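Local coordinates for phosphate binding protein (Planctomyces limnophilus, PDB 4JWO) that probably binds phosphate ions as part of a system that transports phosphate across the cytoplasmic membrane, at residues Glu109-Gly114 against Lys292-Arg297; Ile226-Val231 against Ser251-Val256; Gly100-Phe105 against Arg117-Lys122. One frame throughout, in Å; residues are numbered along the deposited sequence.

Contact 1. Residues Glu109-Gly114 against Lys292-Arg297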
ATOM      1  N   GLU A 109      -0.333  14.583  18.947  1.00 44.38           N
ATOM      2  CA  GLU A 109      -1.190  15.564  18.296  1.00 44.91           C
ATOM      3  C   GLU A 109      -2.293  14.900  17.470  1.00 45.39           C
ATOM      4  O   GLU A 109      -3.113  15.584  16.858  1.00 44.27           O
ATOM      5  CB  GLU A 109      -0.343  16.508  17.432  1.00 44.82           C
ATOM      6  CG  GLU A 109       0.617  17.380  18.246  1.00 47.20           C
ATOM      7  CD  GLU A 109       1.782  17.919  17.427  1.00 46.81           C
ATOM      8  OE1 GLU A 109       1.988  17.445  16.285  1.00 55.44           O
ATOM      9  OE2 GLU A 109       2.501  18.806  17.940  1.00 50.18           O
ATOM     10  N   ILE A 110      -2.301  13.567  17.461  1.00 41.33           N
ATOM     11  CA  ILE A 110      -3.330  12.779  16.773  1.00 39.78           C
ATOM     12  C   ILE A 110      -3.736  11.538  17.591  1.00 44.03           C
ATOM     13  O   ILE A 110      -3.068  11.186  18.562  1.00 42.82           O
ATOM     14  CB  ILE A 110      -2.870  12.328  15.362  1.00 41.62           C
ATOM     15  CG1 ILE A 110      -1.606  11.475  15.450  1.00 35.79           C
ATOM     16  CG2 ILE A 110      -2.650  13.534  14.444  1.00 45.89           C
ATOM     17  CD1 ILE A 110      -1.162  10.906  14.111  1.00 33.31           C
ATOM     18  N   ASP A 111      -4.814  10.871  17.183  1.00 39.51           N
ATOM     19  CA  ASP A 111      -5.333   9.713  17.922  1.00 40.43           C
ATOM     20  C   ASP A 111      -4.981   8.384  17.268  1.00 36.47           C
ATOM     21  O   ASP A 111      -4.751   7.383  17.946  1.00 36.35           O
ATOM     22  CB  ASP A 111      -6.854   9.794  18.026  1.00 40.35           C
ATOM     23  CG  ASP A 111      -7.319  11.048  18.721  1.00 43.18           C
ATOM     24  OD1 ASP A 111      -6.654  11.468  19.688  1.00 44.59           O
ATOM     25  OD2 ASP A 111      -8.344  11.616  18.290  1.00 44.16           O
ATOM     26  N   VAL A 112      -4.964   8.385  15.942  1.00 34.63           N
ATOM     27  CA  VAL A 112      -4.784   7.172  15.151  1.00 32.33           C
ATOM     28  C   VAL A 112      -3.848   7.468  13.994  1.00 32.15           C
ATOM     29  O   VAL A 112      -3.976   8.505  13.352  1.00 30.89           O
ATOM     30  CB  VAL A 112      -6.136   6.696  14.565  1.00 32.04           C
ATOM     31  CG1 VAL A 112      -5.931   5.567  13.570  1.00 29.71           C
ATOM     32  CG2 VAL A 112      -7.076   6.260  15.674  1.00 33.83           C
ATOM     33  N   THR A 113      -2.905   6.574  13.717  1.00 29.10           N
ATOM     34  CA  THR A 113      -2.037   6.790  12.568  1.00 27.62           C
ATOM     35  C   THR A 113      -1.922   5.545  11.682  1.00 25.56           C
ATOM     36  O   THR A 113      -1.819   4.417  12.176  1.00 26.70           O
ATOM     37  CB  THR A 113      -0.658   7.358  12.990  1.00 32.63           C
ATOM     38  OG1 THR A 113       0.021   7.877  11.840  1.00 29.81           O
ATOM     39  CG2 THR A 113       0.194   6.299  13.675  1.00 30.78           C
ATOM     40  N   GLY A 114      -1.978   5.768  10.374  1.00 24.34           N
ATOM     41  CA  GLY A 114      -1.898   4.697   9.387  1.00 23.17           C
ATOM     42  C   GLY A 114      -0.465   4.551   8.917  1.00 21.68           C
ATOM     43  O   GLY A 114       0.205   5.551   8.657  1.00 23.03           O
ATOM     44  N   LYS A 292      -3.325   2.560  24.022  1.00 34.58           N
ATOM     45  CA  LYS A 292      -4.188   1.968  25.030  1.00 36.24           C
ATOM     46  C   LYS A 292      -5.023   3.048  25.714  1.00 38.52           C
ATOM     47  O   LYS A 292      -6.204   2.848  25.999  1.00 37.74           O
ATOM     48  CB  LYS A 292      -3.337   1.208  26.052  1.00 39.22           C
ATOM     49  CG  LYS A 292      -4.108   0.346  27.029  1.00 47.85           C
ATOM     50  CD  LYS A 292      -3.151  -0.585  27.774  1.00 53.59           C
ATOM     51  CE  LYS A 292      -3.827  -1.284  28.945  1.00 59.56           C
ATOM     52  NZ  LYS A 292      -4.882  -2.239  28.503  1.00 59.95           N
ATOM     53  N   ALA A 293      -4.411   4.204  25.957  1.00 38.42           N
ATOM     54  CA  ALA A 293      -5.118   5.315  26.582  1.00 38.15           C
ATOM     55  C   ALA A 293      -6.247   5.856  25.703  1.00 37.20           C
ATOM     56  O   ALA A 293      -7.338   6.139  26.197  1.00 39.55           O
ATOM     57  CB  ALA A 293      -4.146   6.426  26.965  1.00 40.80           C
ATOM     58  N   LYS A 294      -5.991   6.001  24.405  1.00 36.69           N
ATOM     59  CA  LYS A 294      -7.011   6.507  23.487  1.00 39.77           C
ATOM     60  C   LYS A 294      -8.181   5.539  23.372  1.00 37.35           C
ATOM     61  O   LYS A 294      -9.313   5.950  23.133  1.00 37.48           O
ATOM     62  CB  LYS A 294      -6.427   6.769  22.097  1.00 39.47           C
ATOM     63  CG  LYS A 294      -5.298   7.784  22.042  1.00 48.38           C
ATOM     64  CD  LYS A 294      -5.806   9.208  22.050  1.00 52.12           C
ATOM     65  CE  LYS A 294      -4.660  10.189  21.846  1.00 53.66           C
ATOM     66  NZ  LYS A 294      -5.149  11.595  21.828  1.00 53.58           N
ATOM     67  N   LEU A 295      -7.896   4.251  23.532  1.00 37.22           N
ATOM     68  CA  LEU A 295      -8.922   3.216  23.439  1.00 37.18           C
ATOM     69  C   LEU A 295      -9.923   3.252  24.599  1.00 46.22           C
ATOM     70  O   LEU A 295     -10.960   2.585  24.548  1.00 42.18           O
ATOM     71  CB  LEU A 295      -8.278   1.833  23.299  1.00 34.91           C
ATOM     72  CG  LEU A 295      -7.814   1.563  21.868  1.00 35.99           C
ATOM     73  CD1 LEU A 295      -6.824   0.415  21.804  1.00 35.24           C
ATOM     74  CD2 LEU A 295      -9.014   1.275  20.984  1.00 39.10           C
ATOM     75  N   LYS A 296      -9.617   4.034  25.633  1.00 40.02           N
ATOM     76  CA  LYS A 296     -10.556   4.264  26.726  1.00 44.68           C
ATOM     77  C   LYS A 296     -11.705   5.147  26.258  1.00 44.08           C
ATOM     78  O   LYS A 296     -12.796   5.114  26.824  1.00 47.96           O
ATOM     79  CB  LYS A 296      -9.860   4.917  27.927  1.00 45.47           C
ATOM     80  CG  LYS A 296      -8.914   4.004  28.686  1.00 49.82           C
ATOM     81  CD  LYS A 296      -8.209   4.766  29.801  1.00 51.37           C
ATOM     82  CE  LYS A 296      -7.155   3.912  30.483  1.00 55.60           C
ATOM     83  NZ  LYS A 296      -7.751   2.848  31.333  1.00 60.82           N
ATOM     84  N   ARG A 297     -11.442   5.953  25.234  1.00 43.52           N
ATOM     85  CA  ARG A 297     -12.475   6.767  24.603  1.00 46.21           C
ATOM     86  C   ARG A 297     -13.292   5.847  23.707  1.00 50.17           C
ATOM     87  O   ARG A 297     -12.757   5.266  22.765  1.00 42.26           O
ATOM     88  CB  ARG A 297     -11.850   7.900  23.782  1.00 42.56           C
ATOM     89  CG  ARG A 297     -11.123   8.961  24.608  1.00 50.84           C
ATOM     90  CD  ARG A 297     -10.246   9.848  23.733  1.00 46.85           C
ATOM     91  NE  ARG A 297     -10.896  10.172  22.467  1.00 50.64           N
ATOM     92  CZ  ARG A 297     -10.293  10.774  21.446  1.00 51.49           C
ATOM     93  NH1 ARG A 297      -9.019  11.128  21.542  1.00 53.27           N
ATOM     94  NH2 ARG A 297     -10.967  11.021  20.331  1.00 46.93           N
TER
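A three-residue salt-bridge network, D111 with K294 and R297, ties the entry of strand 112-115 to the turn between strand 283-291 and helix 298-308. Two basic side chains converge on one carboxylate oxygen. K294 NZ lies 2.6 Å from D111 OD1 and approaches nearly in line with the carbon-oxygen bond, and R297 NH1 stands 3.0 Å from the same D111 OD1 with a bent, weak N-H...O angle of 138°. The second oxygen is held more loosely across the contact, since R297 NH2 to D111 OD2 is a long, weak bond of 3.4 Å. The carboxylate and guanidinium planes are 84° apart, which excludes the flat, coplanar two-pronged pairing and fits the bent N-H geometry. K294 reaches its partner after a kink at chi2 (-81°); beyond it the chain runs extended, crossing the aspartate side chain at about a right angle. Its methylenes follow the same route: K294 CD comes within 3.4 Å of D111 OD1, and K294 CE passes 3.8 Å from the carbonyl O of I110. OD2 also accepts a hydrogen bond from the backbone N of A64 in strand 61-67, so both oxygens of this buried carboxylate have partners, and the two nearby cations would probably favour its charged form. R297 has a second charge partner, E299, through NE, and stands at the N-cap position of helix 298-308. The backbone of D111 bonds to A64, and its carbonyl O bonds to T290 OG1. The network lies at the end of the strands, where 112-115 starts and 283-291 has finished, in a sheet in which 112-115 runs parallel to 61-67 and antiparallel to 283-291, the arrangement characteristic of the first lobe of type II periplasmic binding proteins.

Contact 2. Residues Ile226-Val231 against Ser251-Val256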
ATOM      1  N   ILE A 226      -7.448   2.904 -17.819  1.00 17.56           N
ATOM      2  CA  ILE A 226      -6.747   3.513 -18.945  1.00 15.89           C
ATOM      3  C   ILE A 226      -5.323   2.967 -19.049  1.00 17.85           C
ATOM      4  O   ILE A 226      -4.824   2.726 -20.151  1.00 19.71           O
ATOM      5  CB  ILE A 226      -6.760   5.064 -18.829  1.00 17.25           C
ATOM      6  CG1 ILE A 226      -8.189   5.566 -19.038  1.00 19.70           C
ATOM      7  CG2 ILE A 226      -5.798   5.704 -19.837  1.00 21.80           C
ATOM      8  CD1 ILE A 226      -8.336   7.063 -18.914  1.00 18.73           C
ATOM      9  N   LEU A 227      -4.667   2.772 -17.907  1.00 16.73           N
ATOM     10  CA  LEU A 227      -3.329   2.172 -17.905  1.00 14.77           C
ATOM     11  C   LEU A 227      -3.366   0.741 -18.439  1.00 16.89           C
ATOM     12  O   LEU A 227      -2.496   0.345 -19.220  1.00 16.06           O
ATOM     13  CB  LEU A 227      -2.716   2.192 -16.505  1.00 15.17           C
ATOM     14  CG  LEU A 227      -2.578   3.566 -15.850  1.00 15.68           C
ATOM     15  CD1 LEU A 227      -1.959   3.387 -14.466  1.00 16.55           C
ATOM     16  CD2 LEU A 227      -1.722   4.503 -16.715  1.00 16.24           C
ATOM     17  N   VAL A 228      -4.362  -0.034 -18.010  1.00 17.07           N
ATOM     18  CA  VAL A 228      -4.549  -1.392 -18.527  1.00 16.34           C
ATOM     19  C   VAL A 228      -4.624  -1.372 -20.045  1.00 16.34           C
ATOM     20  O   VAL A 228      -3.921  -2.137 -20.712  1.00 19.05           O
ATOM     21  CB  VAL A 228      -5.824  -2.061 -17.933  1.00 14.65           C
ATOM     22  CG1 VAL A 228      -6.189  -3.342 -18.686  1.00 20.44           C
ATOM     23  CG2 VAL A 228      -5.625  -2.340 -16.449  1.00 18.10           C
ATOM     24  N   GLN A 229      -5.467  -0.496 -20.601  1.00 16.85           N
ATOM     25  CA  GLN A 229      -5.646  -0.416 -22.046  1.00 18.82           C
ATOM     26  C   GLN A 229      -4.347  -0.007 -22.737  1.00 17.00           C
ATOM     27  O   GLN A 229      -4.039  -0.475 -23.829  1.00 19.91           O
ATOM     28  CB  GLN A 229      -6.776   0.563 -22.405  1.00 21.01           C
ATOM     29  CG  GLN A 229      -7.164   0.545 -23.867  1.00 21.17           C
ATOM     30  CD  GLN A 229      -7.776  -0.779 -24.279  1.00 23.96           C
ATOM     31  OE1 GLN A 229      -8.547  -1.385 -23.527  1.00 29.96           O
ATOM     32  NE2 GLN A 229      -7.428  -1.243 -25.473  1.00 32.29           N
ATOM     33  N   GLY A 230      -3.581   0.863 -22.083  1.00 17.75           N
ATOM     34  CA  GLY A 230      -2.291   1.284 -22.599  1.00 17.88           C
ATOM     35  C   GLY A 230      -1.343   0.115 -22.767  1.00 16.88           C
ATOM     36  O   GLY A 230      -0.692  -0.039 -23.802  1.00 21.18           O
ATOM     37  N   VAL A 231      -1.263  -0.722 -21.737  1.00 18.52           N
ATOM     38  CA  VAL A 231      -0.427  -1.912 -21.805  1.00 18.76           C
ATOM     39  C   VAL A 231      -0.928  -2.892 -22.862  1.00 18.69           C
ATOM     40  O   VAL A 231      -0.136  -3.458 -23.618  1.00 19.84           O
ATOM     41  CB  VAL A 231      -0.322  -2.581 -20.421  1.00 16.33           C
ATOM     42  CG1 VAL A 231       0.435  -3.910 -20.522  1.00 19.61           C
ATOM     43  CG2 VAL A 231       0.357  -1.617 -19.453  1.00 17.91           C
ATOM     44  N   SER A 251      -6.499 -12.020 -18.324  1.00 23.24           N
ATOM     45  CA  SER A 251      -6.458 -12.634 -19.647  1.00 25.08           C
ATOM     46  C   SER A 251      -5.869 -11.716 -20.722  1.00 26.30           C
ATOM     47  O   SER A 251      -5.598 -12.160 -21.837  1.00 31.38           O
ATOM     48  CB  SER A 251      -7.858 -13.084 -20.060  1.00 29.07           C
ATOM     49  OG  SER A 251      -8.640 -11.964 -20.433  1.00 35.13           O
ATOM     50  N   LYS A 252      -5.670 -10.441 -20.388  1.00 23.76           N
ATOM     51  CA  LYS A 252      -5.199  -9.450 -21.359  1.00 24.65           C
ATOM     52  C   LYS A 252      -3.842  -8.853 -21.002  1.00 21.10           C
ATOM     53  O   LYS A 252      -3.276  -8.082 -21.775  1.00 22.25           O
ATOM     54  CB  LYS A 252      -6.222  -8.317 -21.492  1.00 28.55           C
ATOM     55  CG  LYS A 252      -7.613  -8.792 -21.887  1.00 36.21           C
ATOM     56  CD  LYS A 252      -8.605  -7.637 -21.960  1.00 47.28           C
ATOM     57  CE  LYS A 252      -8.670  -6.872 -20.654  1.00 48.93           C
ATOM     58  NZ  LYS A 252      -8.031  -5.541 -20.774  1.00 49.67           N
ATOM     59  N   LEU A 253      -3.341  -9.208 -19.823  1.00 18.43           N
ATOM     60  CA  LEU A 253      -2.090  -8.671 -19.300  1.00 16.79           C
ATOM     61  C   LEU A 253      -1.167  -9.803 -18.865  1.00 19.32           C
ATOM     62  O   LEU A 253      -1.622 -10.897 -18.547  1.00 21.14           O
ATOM     63  CB  LEU A 253      -2.368  -7.795 -18.075  1.00 18.07           C
ATOM     64  CG  LEU A 253      -3.264  -6.570 -18.243  1.00 18.62           C
ATOM     65  CD1 LEU A 253      -3.660  -6.062 -16.856  1.00 19.70           C
ATOM     66  CD2 LEU A 253      -2.523  -5.483 -19.019  1.00 20.65           C
ATOM     67  N   LYS A 254       0.129  -9.527 -18.821  1.00 15.41           N
ATOM     68  CA  LYS A 254       1.082 -10.481 -18.269  1.00 16.08           C
ATOM     69  C   LYS A 254       1.718  -9.845 -17.033  1.00 16.61           C
ATOM     70  O   LYS A 254       2.328  -8.784 -17.117  1.00 17.13           O
ATOM     71  CB  LYS A 254       2.140 -10.842 -19.328  1.00 19.40           C
ATOM     72  CG  LYS A 254       3.255 -11.743 -18.811  1.00 20.06           C
ATOM     73  CD  LYS A 254       4.189 -12.178 -19.951  1.00 19.37           C
ATOM     74  CE  LYS A 254       3.490 -13.100 -20.929  1.00 23.46           C
ATOM     75  NZ  LYS A 254       4.403 -13.540 -22.032  1.00 22.86           N
ATOM     76  N   ALA A 255       1.555 -10.476 -15.870  1.00 15.95           N
ATOM     77  CA  ALA A 255       2.192  -9.954 -14.673  1.00 15.36           C
ATOM     78  C   ALA A 255       3.649 -10.388 -14.664  1.00 17.60           C
ATOM     79  O   ALA A 255       3.963 -11.571 -14.852  1.00 21.43           O
ATOM     80  CB  ALA A 255       1.484 -10.435 -13.403  1.00 17.76           C
ATOM     81  N   VAL A 256       4.533  -9.425 -14.452  1.00 13.84           N
ATOM     82  CA  VAL A 256       5.960  -9.703 -14.351  1.00 15.33           C
ATOM     83  C   VAL A 256       6.266 -10.384 -13.021  1.00 15.32           C
ATOM     84  O   VAL A 256       5.785  -9.968 -11.963  1.00 15.54           O
ATOM     85  CB  VAL A 256       6.767  -8.394 -14.479  1.00 15.93           C
ATOM     86  CG1 VAL A 256       8.253  -8.627 -14.227  1.00 16.67           C
ATOM     87  CG2 VAL A 256       6.532  -7.780 -15.865  1.00 15.48           C
TER
HETATM   88  O   HOH W   1      -8.578  -2.835 -21.464  1.00 37.35           O
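L253 packed against V228 and V231 makes this a mainly apolar helix-to-loop contact, where helix 224-233 meets the chain just ahead of strand 254-259. The two valines are one turn apart on the helix and both present CG1, which in each lies anti to the backbone N (chi1 168° in V228, 174° in V231). The two methyls of L253 divide between them: L253 CD2 meets V231 CG1 at 3.7 Å, while L253 CD1 meets V228 CG1 at 4.1 Å. L253 CD2 also lies 4.0 Å from the carbonyl O of V228, so the leucine fork reaches the helix backbone as well as its side chains. It crosses both valines at about a right angle, branch ends meeting branch ends. In the fold, helix 224-233 links strands 219-220 and 237-242, both parallel to strand 189-192, and so forms the helical part of a beta-alpha-beta crossover in the second lobe of a type II periplasmic binding fold. F241 of strand 237-242 touches both V228 and L253, and F246 of helix 243-247 also packs on L253, completing an apolar cluster beside the sheet. Next to L253, K254 joins that sheet through backbone bonding to I148 of strand 134-148. The polar margin is formed by K252, whose chain bends at chi3 (-56°) and again at chi4. These bends bring K252 NZ to 3.5 Å from V228 CG1, an approach of an ammonium group to a methyl without a polar bond. The ammonium is held instead through a bridging water: K252 NZ donates to it at 2.8 Å, and the water donates to Q229 OE1 at 2.5 Å. Q229 NE2, at the other branch of that amide, makes a weak hydrogen bond to D233 in the next turn.

Contact 3. Residues Gly100-Phe105 against Arg117-Lys122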
ATOM      1  N   GLY A 100       5.743  10.876   8.921  1.00 32.21           N
ATOM      2  CA  GLY A 100       5.127  12.125   9.327  1.00 35.23           C
ATOM      3  C   GLY A 100       4.006  11.870  10.314  1.00 30.30           C
ATOM      4  O   GLY A 100       3.859  12.587  11.294  1.00 32.14           O
ATOM      5  N   GLY A 101       3.216  10.830  10.054  1.00 34.21           N
ATOM      6  CA  GLY A 101       2.149  10.449  10.959  1.00 29.00           C
ATOM      7  C   GLY A 101       2.669   9.982  12.310  1.00 31.95           C
ATOM      8  O   GLY A 101       2.112  10.317  13.349  1.00 33.42           O
ATOM      9  N   PHE A 102       3.730   9.183  12.296  1.00 32.97           N
ATOM     10  CA  PHE A 102       4.336   8.743  13.547  1.00 30.85           C
ATOM     11  C   PHE A 102       4.927   9.919  14.329  1.00 33.22           C
ATOM     12  O   PHE A 102       4.955   9.899  15.562  1.00 34.89           O
ATOM     13  CB  PHE A 102       5.412   7.679  13.297  1.00 30.05           C
ATOM     14  CG  PHE A 102       4.880   6.268  13.233  1.00 32.57           C
ATOM     15  CD1 PHE A 102       4.169   5.724  14.295  1.00 35.74           C
ATOM     16  CD2 PHE A 102       5.128   5.478  12.127  1.00 26.76           C
ATOM     17  CE1 PHE A 102       3.697   4.410  14.235  1.00 31.92           C
ATOM     18  CE2 PHE A 102       4.658   4.163  12.063  1.00 31.00           C
ATOM     19  CZ  PHE A 102       3.944   3.639  13.119  1.00 33.63           C
ATOM     20  N   LYS A 103       5.406  10.940  13.615  1.00 33.62           N
ATOM     21  CA  LYS A 103       5.984  12.123  14.258  1.00 36.04           C
ATOM     22  C   LYS A 103       4.926  12.873  15.053  1.00 37.43           C
ATOM     23  O   LYS A 103       5.189  13.363  16.148  1.00 39.61           O
ATOM     24  CB  LYS A 103       6.620  13.062  13.224  1.00 39.38           C
ATOM     25  CG  LYS A 103       8.013  12.652  12.736  1.00 51.78           C
ATOM     26  CD  LYS A 103       8.505  13.568  11.612  1.00 57.12           C
ATOM     27  CE  LYS A 103       9.967  13.302  11.254  1.00 59.85           C
ATOM     28  NZ  LYS A 103      10.450  14.213  10.166  1.00 62.94           N
ATOM     29  N   LYS A 104       3.729  12.974  14.485  1.00 36.38           N
ATOM     30  CA  LYS A 104       2.608  13.598  15.172  1.00 37.78           C
ATOM     31  C   LYS A 104       2.055  12.687  16.256  1.00 38.04           C
ATOM     32  O   LYS A 104       1.540  13.149  17.268  1.00 39.98           O
ATOM     33  CB  LYS A 104       1.503  13.970  14.181  1.00 38.30           C
ATOM     34  CG  LYS A 104       1.931  14.958  13.107  1.00 44.87           C
ATOM     35  CD  LYS A 104       0.752  15.807  12.649  1.00 56.91           C
ATOM     36  CE  LYS A 104       1.127  16.720  11.493  1.00 59.67           C
ATOM     37  NZ  LYS A 104      -0.004  17.610  11.098  1.00 72.46           N
ATOM     38  N   PHE A 105       2.158  11.385  16.023  1.00 36.22           N
ATOM     39  CA  PHE A 105       1.749  10.373  16.986  1.00 36.39           C
ATOM     40  C   PHE A 105       2.599  10.498  18.240  1.00 38.45           C
ATOM     41  O   PHE A 105       2.084  10.516  19.352  1.00 40.06           O
ATOM     42  CB  PHE A 105       1.950   8.994  16.359  1.00 34.13           C
ATOM     43  CG  PHE A 105       1.295   7.862  17.110  1.00 35.44           C
ATOM     44  CD1 PHE A 105      -0.085   7.724  17.128  1.00 33.94           C
ATOM     45  CD2 PHE A 105       2.065   6.910  17.761  1.00 35.49           C
ATOM     46  CE1 PHE A 105      -0.686   6.661  17.794  1.00 35.48           C
ATOM     47  CE2 PHE A 105       1.471   5.842  18.430  1.00 38.07           C
ATOM     48  CZ  PHE A 105       0.093   5.718  18.445  1.00 35.47           C
ATOM     49  N   ARG A 117       4.298   0.568   6.922  1.00 22.67           N
ATOM     50  CA  ARG A 117       5.332  -0.316   7.441  1.00 23.38           C
ATOM     51  C   ARG A 117       5.151  -0.341   8.939  1.00 26.20           C
ATOM     52  O   ARG A 117       4.548   0.575   9.497  1.00 26.45           O
ATOM     53  CB  ARG A 117       6.719   0.238   7.115  1.00 26.23           C
ATOM     54  CG  ARG A 117       6.905   1.676   7.559  1.00 30.31           C
ATOM     55  CD  ARG A 117       8.345   2.002   7.893  1.00 35.30           C
ATOM     56  NE  ARG A 117       8.508   3.426   8.190  1.00 36.74           N
ATOM     57  CZ  ARG A 117       8.210   3.985   9.358  1.00 33.71           C
ATOM     58  NH1 ARG A 117       7.741   3.234  10.346  1.00 29.95           N
ATOM     59  NH2 ARG A 117       8.380   5.293   9.539  1.00 33.34           N
ATOM     60  N   PRO A 118       5.678  -1.372   9.606  1.00 24.09           N
ATOM     61  CA  PRO A 118       5.600  -1.373  11.068  1.00 23.31           C
ATOM     62  C   PRO A 118       6.365  -0.193  11.662  1.00 25.70           C
ATOM     63  O   PRO A 118       7.321   0.304  11.057  1.00 25.47           O
ATOM     64  CB  PRO A 118       6.290  -2.681  11.449  1.00 26.66           C
ATOM     65  CG  PRO A 118       6.173  -3.544  10.241  1.00 26.25           C
ATOM     66  CD  PRO A 118       6.299  -2.603   9.086  1.00 23.03           C
ATOM     67  N   ILE A 119       5.934   0.253  12.837  1.00 25.23           N
ATOM     68  CA  ILE A 119       6.674   1.224  13.628  1.00 29.04           C
ATOM     69  C   ILE A 119       8.139   0.799  13.764  1.00 28.99           C
ATOM     70  O   ILE A 119       8.430  -0.384  13.949  1.00 29.80           O
ATOM     71  CB  ILE A 119       6.006   1.391  15.014  1.00 30.52           C
ATOM     72  CG1 ILE A 119       6.589   2.577  15.780  1.00 30.17           C
ATOM     73  CG2 ILE A 119       6.075   0.097  15.844  1.00 29.62           C
ATOM     74  CD1 ILE A 119       5.896   2.799  17.099  1.00 32.34           C
ATOM     75  N   THR A 120       9.061   1.753  13.644  1.00 30.35           N
ATOM     76  CA  THR A 120      10.487   1.434  13.760  1.00 35.55           C
ATOM     77  C   THR A 120      10.910   1.299  15.216  1.00 33.20           C
ATOM     78  O   THR A 120      10.198   1.732  16.120  1.00 33.22           O
ATOM     79  CB  THR A 120      11.387   2.496  13.091  1.00 31.13           C
ATOM     80  OG1 THR A 120      11.319   3.715  13.840  1.00 33.41           O
ATOM     81  CG2 THR A 120      10.961   2.746  11.653  1.00 32.31           C
ATOM     82  N   GLU A 121      12.073   0.690  15.434  1.00 33.98           N
ATOM     83  CA  GLU A 121      12.643   0.602  16.770  1.00 36.46           C
ATOM     84  C   GLU A 121      12.813   1.991  17.357  1.00 38.14           C
ATOM     85  O   GLU A 121      12.536   2.201  18.533  1.00 39.58           O
ATOM     86  CB  GLU A 121      13.995  -0.106  16.745  1.00 38.01           C
ATOM     87  CG  GLU A 121      13.912  -1.617  16.658  1.00 51.24           C
ATOM     88  CD  GLU A 121      15.230  -2.278  17.010  1.00 60.97           C
ATOM     89  OE1 GLU A 121      15.431  -3.448  16.618  1.00 65.98           O
ATOM     90  OE2 GLU A 121      16.062  -1.628  17.683  1.00 68.45           O
ATOM     91  N   LYS A 122      13.265   2.939  16.540  1.00 38.13           N
ATOM     92  CA  LYS A 122      13.480   4.302  17.028  1.00 40.65           C
ATOM     93  C   LYS A 122      12.155   4.971  17.364  1.00 39.10           C
ATOM     94  O   LYS A 122      12.030   5.613  18.403  1.00 40.90           O
ATOM     95  CB  LYS A 122      14.276   5.160  16.033  1.00 42.55           C
ATOM     96  CG  LYS A 122      14.584   6.560  16.561  1.00 51.20           C
ATOM     97  CD  LYS A 122      15.403   7.401  15.583  1.00 57.42           C
ATOM     98  CE  LYS A 122      15.667   8.793  16.158  1.00 62.61           C
ATOM     99  NZ  LYS A 122      16.431   9.676  15.230  1.00 63.82           N
TER
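F102 sends its CB from helix 98-106 toward segment 117-122, and the ring beyond it meets R117 and I119, both on the same side of its plane. The CD2-CE2 bond is the part of the ring nearest the arginine: F102 CD2 is 3.9 Å from R117 NH1 and F102 CE2 3.6 Å from the same NH1. Ring and guanidinium planes are only 12° apart, but the approach is oblique. At the tip, F102 CZ touches I119 CB at 3.6 Å. Further round the ring, F102 CE1 meets I119 CG1 at 3.8 Å. I119 CG1 stands over one ring face as a CH-pi contact, 4.1 Å from the centroid of the F102 ring and 27° off its normal; it is put there by chi1 of -170°, which sets CG1 anti to the backbone N of I119. Helix 98-106 joins strands 89-93 and 112-115, which flank strand 61-67 in parallel, a beta-alpha-beta crossover, and the contact ties it to the loop leading into helix 121-129. T120 is the N-cap of that helix, its OG1 bonded to the backbone N of E123. R117 is fixed by a bond from R117 NH1 to P118 O (3.0 Å), with the acceptor in the guanidinium plane but the donor above the carbonyl plane, and by a salt bridge from NH2 to E123. With an alanine in place of F102, I119 would probably lose its aromatic partner and a gap open between helix and loop. The ring of Y289 packs edge-to-face with F102, and its OH bonds to I119 N.

Contacts 1 and 3 belong to the same lobe, their centres 14 Å apart, and they touch: E109 N lies 2.9 Å from K104 O, a probable hydrogen bond, and T113 CG2 packs 3.7 Å from F105 CD1. Strand 112-115 follows helix 98-106 and leads to segment 117-122, so the two contacts grip neighbouring elements. Contact 2 stands across the chain's centre, about 41 Å from contact 1 and 35 Å from contact 3, centre to centre. It is the most buried and chiefly aliphatic, with a water bridge at its margin. The partly buried pair differ: contact 1 relies on charge, contact 3 on an aromatic ring.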